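Local coordinates for Ice-binding protein isoform1a (Antarctomyces psychrotrophicus, PDB 7BWX) that probably binds ice crystals, apparently through water molecules positioned in the prism planes, using a right-handed beta-solenoid scaffold of the ice-binding protein family, at residues Gly12-Phe17 with Thr64-Asp69; Gly35-Thr40 with Gly54-Asn59. The protein carries 1 engineered substitution. All blocks are in the same frame, centred on the assembly; numbering follows the deposited sequence.

Interaction 1: Gly12-Phe17 with Thr64-Asp69; sequences GAASSF and TQAFAD
The long helix that runs along a flank of the ice-binding beta-solenoid is fastened here to the N-terminal lead-in of the chain: Ala-13, Ala-14 and Phe-17 of segment 12-17 meet Ala-66 and Asp-69 on helix 61-79. One hydrogen bond supplies the polar part. The backbone N of Ala-13 donates to OD2 of Asp-69 over 2.7 Å, almost dead straight at 178°, and reaches the anti lone pair of that oxygen, the one turned away from OD1. The other oxygen is held from within the helix, where Gln-65 NE2 lies 2.8 Å from Asp-69 OD1 and comes down on it from above the carboxylate plane. Gln-65 can do this because its chain bends at chi2 (64°), laying the amide along its own helix toward Asp-69, one turn later. Gripped at both oxygens, the carboxylate has little freedom to rotate. Apolar packing centres on the methyl of Ala-66, which points at the loop. Its CB sits 4.2 Å from Ala-13 CB and 4.3 Å from Ala-14 CB, while Phe-17 CE1 approaches the same CB obliquely at 3.6 Å. Ala-14 CB in turn rests 3.5 Å from the carbonyl O of Ala-66. Small residues thus let the backbones close to 4.2 Å between the CA atoms of Ala-14 and Ala-66. A short 3-10 turn docked on a helix through alanines, with Phe-17 leading into strand 19-20, matches the layout of the ice-binding-like fold, in which a long helix lies alongside the beta-solenoid.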
ATOM      1  N   GLY A  12       3.881 -13.107  -3.520  1.00 16.01           N
ATOM      2  CA  GLY A  12       3.934 -13.985  -4.696  1.00 16.68           C
ATOM      3  C   GLY A  12       4.024 -13.181  -5.984  1.00 16.48           C
ATOM      4  O   GLY A  12       4.880 -12.280  -6.111  1.00 14.81           O
ATOM      5  N   ALA A  13       3.136 -13.431  -6.939  1.00 15.90           N
ATOM      6  CA  ALA A  13       3.226 -12.774  -8.249  1.00 14.65           C
ATOM      7  C   ALA A  13       2.812 -11.302  -8.138  1.00 13.39           C
ATOM      8  O   ALA A  13       3.093 -10.583  -9.109  1.00 15.15           O
ATOM      9  CB  ALA A  13       2.403 -13.474  -9.293  1.00 15.27           C
ATOM     10  N   ALA A  14       2.203 -10.862  -7.041  1.00 14.00           N
ATOM     11  CA  ALA A  14       1.836  -9.429  -6.858  1.00 13.85           C
ATOM     12  C   ALA A  14       3.089  -8.587  -6.549  1.00 13.92           C
ATOM     13  O   ALA A  14       2.996  -7.353  -6.588  1.00 12.51           O
ATOM     14  CB  ALA A  14       0.798  -9.280  -5.778  1.00 14.10           C
ATOM     15  N   SER A  15       4.234  -9.211  -6.244  1.00 14.02           N
ATOM     16  CA  SER A  15       5.409  -8.485  -5.684  1.00 17.22           C
ATOM     17  C   SER A  15       5.995  -7.476  -6.686  1.00 16.78           C
ATOM     18  O   SER A  15       6.631  -6.532  -6.221  1.00 16.87           O
ATOM     19  CB  SER A  15       6.477  -9.458  -5.200  1.00 18.69           C
ATOM     20  OG  SER A  15       7.108 -10.000  -6.351  1.00 22.08           O
ATOM     21  N   SER A  16       5.758  -7.613  -7.991  1.00 15.64           N
ATOM     22  CA  SER A  16       6.304  -6.707  -9.018  1.00 15.76           C
ATOM     23  C   SER A  16       5.343  -5.559  -9.376  1.00 14.90           C
ATOM     24  O   SER A  16       5.743  -4.675 -10.200  1.00 13.56           O
ATOM     25  CB  SER A  16       6.688  -7.513 -10.201  1.00 17.33           C
ATOM     26  OG  SER A  16       5.530  -8.033 -10.853  1.00 18.44           O
ATOM     27  N   PHE A  17       4.150  -5.521  -8.784  1.00 12.71           N
ATOM     28  CA  PHE A  17       3.088  -4.553  -9.175  1.00 12.67           C
ATOM     29  C   PHE A  17       3.172  -3.275  -8.353  1.00 12.83           C
ATOM     30  O   PHE A  17       3.202  -3.359  -7.117  1.00 14.71           O
ATOM     31  CB  PHE A  17       1.690  -5.185  -9.068  1.00 12.22           C
ATOM     32  CG  PHE A  17       1.392  -6.142 -10.198  1.00 12.17           C
ATOM     33  CD1 PHE A  17       1.945  -7.422 -10.222  1.00 12.35           C
ATOM     34  CD2 PHE A  17       0.656  -5.715 -11.278  1.00 11.68           C
ATOM     35  CE1 PHE A  17       1.737  -8.266 -11.299  1.00 12.66           C
ATOM     36  CE2 PHE A  17       0.408  -6.571 -12.338  1.00 12.47           C
ATOM     37  CZ  PHE A  17       0.945  -7.837 -12.350  1.00 13.42           C
ATOM     38  N   THR A  64      -4.080 -12.739 -13.032  1.00 12.78           N
ATOM     39  CA  THR A  64      -4.917 -13.656 -12.227  1.00 12.60           C
ATOM     40  C   THR A  64      -4.134 -14.169 -11.019  1.00 12.17           C
ATOM     41  O   THR A  64      -4.668 -14.119  -9.868  1.00 11.65           O
ATOM     42  CB  THR A  64      -5.449 -14.820 -13.046  1.00 13.80           C
ATOM     43  OG1 THR A  64      -6.313 -14.215 -14.014  1.00 17.00           O
ATOM     44  CG2 THR A  64      -6.222 -15.816 -12.216  1.00 13.64           C
ATOM     45  N   GLN A  65      -2.907 -14.619 -11.245  1.00 12.89           N
ATOM     46  CA  GLN A  65      -2.082 -15.173 -10.141  1.00 13.61           C
ATOM     47  C   GLN A  65      -1.711 -14.039  -9.170  1.00 13.01           C
ATOM     48  O   GLN A  65      -1.774 -14.256  -7.942  1.00 12.87           O
ATOM     49  CB  GLN A  65      -0.834 -15.876 -10.656  1.00 14.90           C
ATOM     50  CG  GLN A  65      -0.067 -16.641  -9.571  1.00 17.19           C
ATOM     51  CD  GLN A  65      -0.895 -17.774  -9.004  1.00 19.07           C
ATOM     52  OE1 GLN A  65      -1.246 -18.679  -9.728  1.00 21.47           O
ATOM     53  NE2 GLN A  65      -1.318 -17.682  -7.748  1.00 21.08           N
ATOM     54  N   ALA A  66      -1.387 -12.866  -9.685  1.00 12.04           N
ATOM     55  CA  ALA A  66      -1.017 -11.708  -8.840  1.00 12.38           C
ATOM     56  C   ALA A  66      -2.211 -11.308  -7.969  1.00 12.87           C
ATOM     57  O   ALA A  66      -2.049 -11.105  -6.724  1.00 12.32           O
ATOM     58  CB  ALA A  66      -0.528 -10.528  -9.672  1.00 12.90           C
ATOM     59  N   PHE A  67      -3.410 -11.219  -8.555  1.00 12.24           N
ATOM     60  CA  PHE A  67      -4.576 -10.837  -7.747  1.00 12.61           C
ATOM     61  C   PHE A  67      -4.823 -11.888  -6.661  1.00 12.34           C
ATOM     62  O   PHE A  67      -5.029 -11.538  -5.461  1.00 13.21           O
ATOM     63  CB  PHE A  67      -5.810 -10.598  -8.612  1.00 12.16           C
ATOM     64  CG  PHE A  67      -6.947 -10.163  -7.753  1.00 12.21           C
ATOM     65  CD1 PHE A  67      -6.906  -8.921  -7.136  1.00 12.44           C
ATOM     66  CD2 PHE A  67      -8.002 -11.019  -7.481  1.00 12.60           C
ATOM     67  CE1 PHE A  67      -7.919  -8.547  -6.277  1.00 13.21           C
ATOM     68  CE2 PHE A  67      -9.032 -10.615  -6.652  1.00 12.88           C
ATOM     69  CZ  PHE A  67      -8.967  -9.396  -6.025  1.00 12.76           C
ATOM     70  N   ALA A  68      -4.853 -13.151  -7.036  1.00 11.81           N
ATOM     71  CA  ALA A  68      -5.069 -14.242  -6.053  1.00 12.27           C
ATOM     72  C   ALA A  68      -4.018 -14.102  -4.945  1.00 12.36           C
ATOM     73  O   ALA A  68      -4.356 -14.151  -3.773  1.00 13.35           O
ATOM     74  CB  ALA A  68      -4.923 -15.571  -6.707  1.00 13.23           C
ATOM     75  N   ASP A  69      -2.760 -13.908  -5.319  1.00 13.01           N
ATOM     76  CA  ASP A  69      -1.649 -13.797  -4.335  1.00 14.36           C
ATOM     77  C   ASP A  69      -1.869 -12.579  -3.433  1.00 13.82           C
ATOM     78  O   ASP A  69      -1.567 -12.684  -2.239  1.00 14.04           O
ATOM     79  CB  ASP A  69      -0.287 -13.784  -5.027  1.00 15.72           C
ATOM     80  CG  ASP A  69       0.095 -15.141  -5.674  1.00 18.25           C
ATOM     81  OD1 ASP A  69      -0.624 -16.198  -5.427  1.00 17.75           O
ATOM     82  OD2 ASP A  69       1.107 -15.160  -6.419  1.00 17.59           O
TER

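Interaction 2: Gly35-Thr40 with Gly54-Asn59; sequences GDMGTT and GQLHIN
Asp-36 through Thr-39 pair with Gln-55 through Asn-59 as parallel neighbours in successive coils of the solenoid, strands 36-39 and 56-58 running 4.7 Å apart and only 7° from parallel. The backbone ladder alternates between them: Met-37 N donates to Gln-55 O, His-57 N to Met-37 O (2.8 Å), Thr-39 N weakly to His-57 O, and Asn-59 N to Thr-39 O. Beside the weak bond the backbones come close, Gly-38 CA lying 3.0 Å from His-57 O; Gly-38 places no side chain on the His-57 face. Leu-56 CA adds a CA-H...O contact to Met-37 O.

At the start of the ladder, beside a weak bond from Gly-54 N to Gly-35 O, a side chain joins in. Asp-36 OD1 accepts the N-H of Gln-55 at 2.7 Å and 175°, the donor standing above the carboxylate plane. A chi1 of -66° swings the carboxylate toward Gln-55, where OD1 takes this N-H and OD2 is left to meet a water that also joins His-57 and Gln-55. This water donates to Asp-36 OD2 at 2.7 Å and, weakly, to Gln-55 OE1; it lies in the imidazole plane, 2.7 Å from His-57 NE2. At its other nitrogen, ND1, the ring is bonded to Asp-60, so both ring nitrogens have partners.

On the opposite face from His-57, side chains run side by side. Met-37 CE touches Leu-56 CD1 at 3.7 Å, and the Thr-39 hydroxyl lies against a methyl, OG1 3.4 Å from Ile-58 CG2. That hydroxyl has its polar partners in the following turn, at Thr-42 O and Gly-41 N.

Beyond these strands, Met-37 packs on Ile-44 and Phe-47 of the intervening loop, backbone bonds from Asp-36 and Gly-38 tie strand 36-39 to the 16-21 region, and Thr-62 and Ser-63 of helix 61-79 touch His-57.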
ATOM      1  N   GLY A  35       6.828   0.146 -11.869  1.00 15.18           N
ATOM      2  CA  GLY A  35       6.361  -1.184 -11.489  1.00 15.31           C
ATOM      3  C   GLY A  35       5.381  -1.681 -12.531  1.00 15.05           C
ATOM      4  O   GLY A  35       5.071  -0.957 -13.461  1.00 14.57           O
ATOM      5  N   ASP A  36       4.883  -2.872 -12.316  1.00 15.31           N
ATOM      6  CA  ASP A  36       3.870  -3.487 -13.189  1.00 15.17           C
ATOM      7  C   ASP A  36       2.516  -2.921 -12.796  1.00 14.85           C
ATOM      8  O   ASP A  36       2.356  -2.410 -11.649  1.00 13.65           O
ATOM      9  CB  ASP A  36       3.919  -5.001 -13.052  1.00 15.46           C
ATOM     10  CG  ASP A  36       5.203  -5.645 -13.550  1.00 17.69           C
ATOM     11  OD1 ASP A  36       5.968  -4.987 -14.273  1.00 17.78           O
ATOM     12  OD2 ASP A  36       5.399  -6.828 -13.215  1.00 20.15           O
ATOM     13  N   MET A  37       1.560  -2.989 -13.706  1.00 14.50           N
ATOM     14  CA  MET A  37       0.173  -2.570 -13.441  1.00 14.79           C
ATOM     15  C   MET A  37      -0.752  -3.631 -14.016  1.00 14.80           C
ATOM     16  O   MET A  37      -0.443  -4.208 -15.089  1.00 13.47           O
ATOM     17  CB  MET A  37      -0.168  -1.214 -14.052  1.00 17.85           C
ATOM     18  CG  MET A  37      -1.567  -0.748 -13.705  1.00 21.28           C
ATOM     19  SD  MET A  37      -1.673   1.041 -13.923  1.00 25.72           S
ATOM     20  CE  MET A  37      -1.390   1.150 -15.685  1.00 31.30           C
ATOM     21  N   GLY A  38      -1.806  -3.952 -13.267  1.00 15.05           N
ATOM     22  CA  GLY A  38      -2.747  -4.938 -13.798  1.00 16.52           C
ATOM     23  C   GLY A  38      -4.134  -4.831 -13.227  1.00 14.81           C
ATOM     24  O   GLY A  38      -4.353  -4.210 -12.184  1.00 12.29           O
ATOM     25  N   THR A  39      -5.034  -5.527 -13.905  1.00 13.82           N
ATOM     26  CA  THR A  39      -6.422  -5.718 -13.505  1.00 14.41           C
ATOM     27  C   THR A  39      -6.801  -7.159 -13.865  1.00 15.55           C
ATOM     28  O   THR A  39      -6.041  -7.801 -14.581  1.00 14.74           O
ATOM     29  CB  THR A  39      -7.339  -4.759 -14.267  1.00 14.93           C
ATOM     30  OG1 THR A  39      -7.504  -5.233 -15.613  1.00 14.04           O
ATOM     31  CG2 THR A  39      -6.806  -3.355 -14.337  1.00 15.30           C
ATOM     32  N   THR A  40      -7.985  -7.583 -13.463  1.00 15.43           N
ATOM     33  CA  THR A  40      -8.506  -8.915 -13.818  1.00 16.67           C
ATOM     34  C   THR A  40      -9.443  -8.811 -15.024  1.00 18.84           C
ATOM     35  O   THR A  40     -10.241  -9.743 -15.221  1.00 21.61           O
ATOM     36  CB  THR A  40      -9.100  -9.572 -12.574  1.00 17.44           C
ATOM     37  OG1 THR A  40     -10.111  -8.749 -12.001  1.00 16.74           O
ATOM     38  CG2 THR A  40      -8.030  -9.850 -11.541  1.00 16.61           C
ATOM     39  N   GLY A  54       6.979  -0.498 -15.947  1.00 17.84           N
ATOM     40  CA  GLY A  54       7.080  -1.968 -15.903  1.00 18.52           C
ATOM     41  C   GLY A  54       6.152  -2.560 -16.938  1.00 20.01           C
ATOM     42  O   GLY A  54       5.865  -1.903 -17.931  1.00 18.92           O
ATOM     43  N   GLN A  55       5.602  -3.726 -16.669  1.00 18.53           N
ATOM     44  CA  GLN A  55       4.747  -4.447 -17.656  1.00 21.72           C
ATOM     45  C   GLN A  55       3.271  -4.233 -17.305  1.00 16.98           C
ATOM     46  O   GLN A  55       2.922  -4.284 -16.119  1.00 14.36           O
ATOM     47  CB  GLN A  55       5.098  -5.934 -17.637  1.00 25.91           C
ATOM     48  CG  GLN A  55       6.456  -6.260 -18.255  1.00 35.83           C
ATOM     49  CD  GLN A  55       6.647  -7.760 -18.319  1.00 48.26           C
ATOM     50  OE1 GLN A  55       7.417  -8.333 -17.546  1.00 59.65           O
ATOM     51  NE2 GLN A  55       5.887  -8.423 -19.193  1.00 60.32           N
ATOM     52  N   LEU A  56       2.437  -4.083 -18.308  1.00 15.75           N
ATOM     53  CA  LEU A  56       0.976  -3.999 -18.160  1.00 17.21           C
ATOM     54  C   LEU A  56       0.431  -5.422 -18.275  1.00 19.17           C
ATOM     55  O   LEU A  56       0.804  -6.153 -19.195  1.00 21.05           O
ATOM     56  CB  LEU A  56       0.511  -3.033 -19.244  1.00 22.10           C
ATOM     57  CG  LEU A  56      -0.896  -2.499 -19.158  1.00 31.52           C
ATOM     58  CD1 LEU A  56      -1.240  -1.948 -17.773  1.00 34.72           C
ATOM     59  CD2 LEU A  56      -1.077  -1.436 -20.229  1.00 33.94           C
ATOM     60  N   HIS A  57      -0.356  -5.868 -17.316  1.00 14.18           N
ATOM     61  CA  HIS A  57      -0.963  -7.213 -17.335  1.00 14.95           C
ATOM     62  C   HIS A  57      -2.459  -7.032 -17.142  1.00 15.25           C
ATOM     63  O   HIS A  57      -2.913  -6.983 -15.993  1.00 13.16           O
ATOM     64  CB  HIS A  57      -0.350  -8.098 -16.255  1.00 14.58           C
ATOM     65  CG  HIS A  57       1.078  -8.455 -16.487  1.00 15.24           C
ATOM     66  ND1 HIS A  57       1.432  -9.434 -17.396  1.00 15.78           N
ATOM     67  CD2 HIS A  57       2.223  -8.048 -15.861  1.00 16.93           C
ATOM     68  CE1 HIS A  57       2.753  -9.578 -17.392  1.00 18.70           C
ATOM     69  NE2 HIS A  57       3.271  -8.745 -16.439  1.00 16.98           N
ATOM     70  N   ILE A  58      -3.179  -6.834 -18.233  1.00 14.67           N
ATOM     71  CA  ILE A  58      -4.659  -6.728 -18.164  1.00 14.97           C
ATOM     72  C   ILE A  58      -5.228  -8.101 -18.510  1.00 15.26           C
ATOM     73  O   ILE A  58      -5.301  -8.502 -19.722  1.00 15.20           O
ATOM     74  CB  ILE A  58      -5.192  -5.602 -19.043  1.00 17.51           C
ATOM     75  CG1 ILE A  58      -4.474  -4.279 -18.740  1.00 21.05           C
ATOM     76  CG2 ILE A  58      -6.688  -5.496 -18.878  1.00 18.72           C
ATOM     77  CD1 ILE A  58      -4.877  -3.136 -19.623  1.00 23.97           C
ATOM     78  N   ASN A  59      -5.598  -8.817 -17.481  1.00 15.89           N
ATOM     79  CA  ASN A  59      -6.323 -10.089 -17.588  1.00 17.33           C
ATOM     80  C   ASN A  59      -5.497 -11.118 -18.349  1.00 18.70           C
ATOM     81  O   ASN A  59      -5.976 -11.643 -19.382  1.00 19.95           O
ATOM     82  CB  ASN A  59      -7.703  -9.888 -18.196  1.00 18.98           C
ATOM     83  CG  ASN A  59      -8.553 -11.122 -17.915  1.00 21.23           C
ATOM     84  OD1 ASN A  59      -8.273 -11.851 -16.959  1.00 17.73           O
ATOM     85  ND2 ASN A  59      -9.589 -11.337 -18.705  1.00 17.51           N
TER
HETATM   86  O   HOH W   1       5.743  -8.587 -15.268  1.00 40.05           O

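Interaction 2 is nested within the loop that interaction 1 closes, and strand 56-58 is followed, after two residues, by helix 61-79, whose residues 64-69 form one side of interaction 1. The two centres lie about 10 Å apart. Segment 12-17 joins them: Ser-16 OG is 2.7 Å from Asp-36 OD2, a probable hydrogen bond, bringing a third partner to the group that also anchors Gln-55 and the water. Phe-17, which also packs on Ala-66, places CE2 3.6 Å from Gly-38 N. Helix 61-79 and strand 36-39 therefore both pack against the ring of Phe-17, on the same side of the chain's centre.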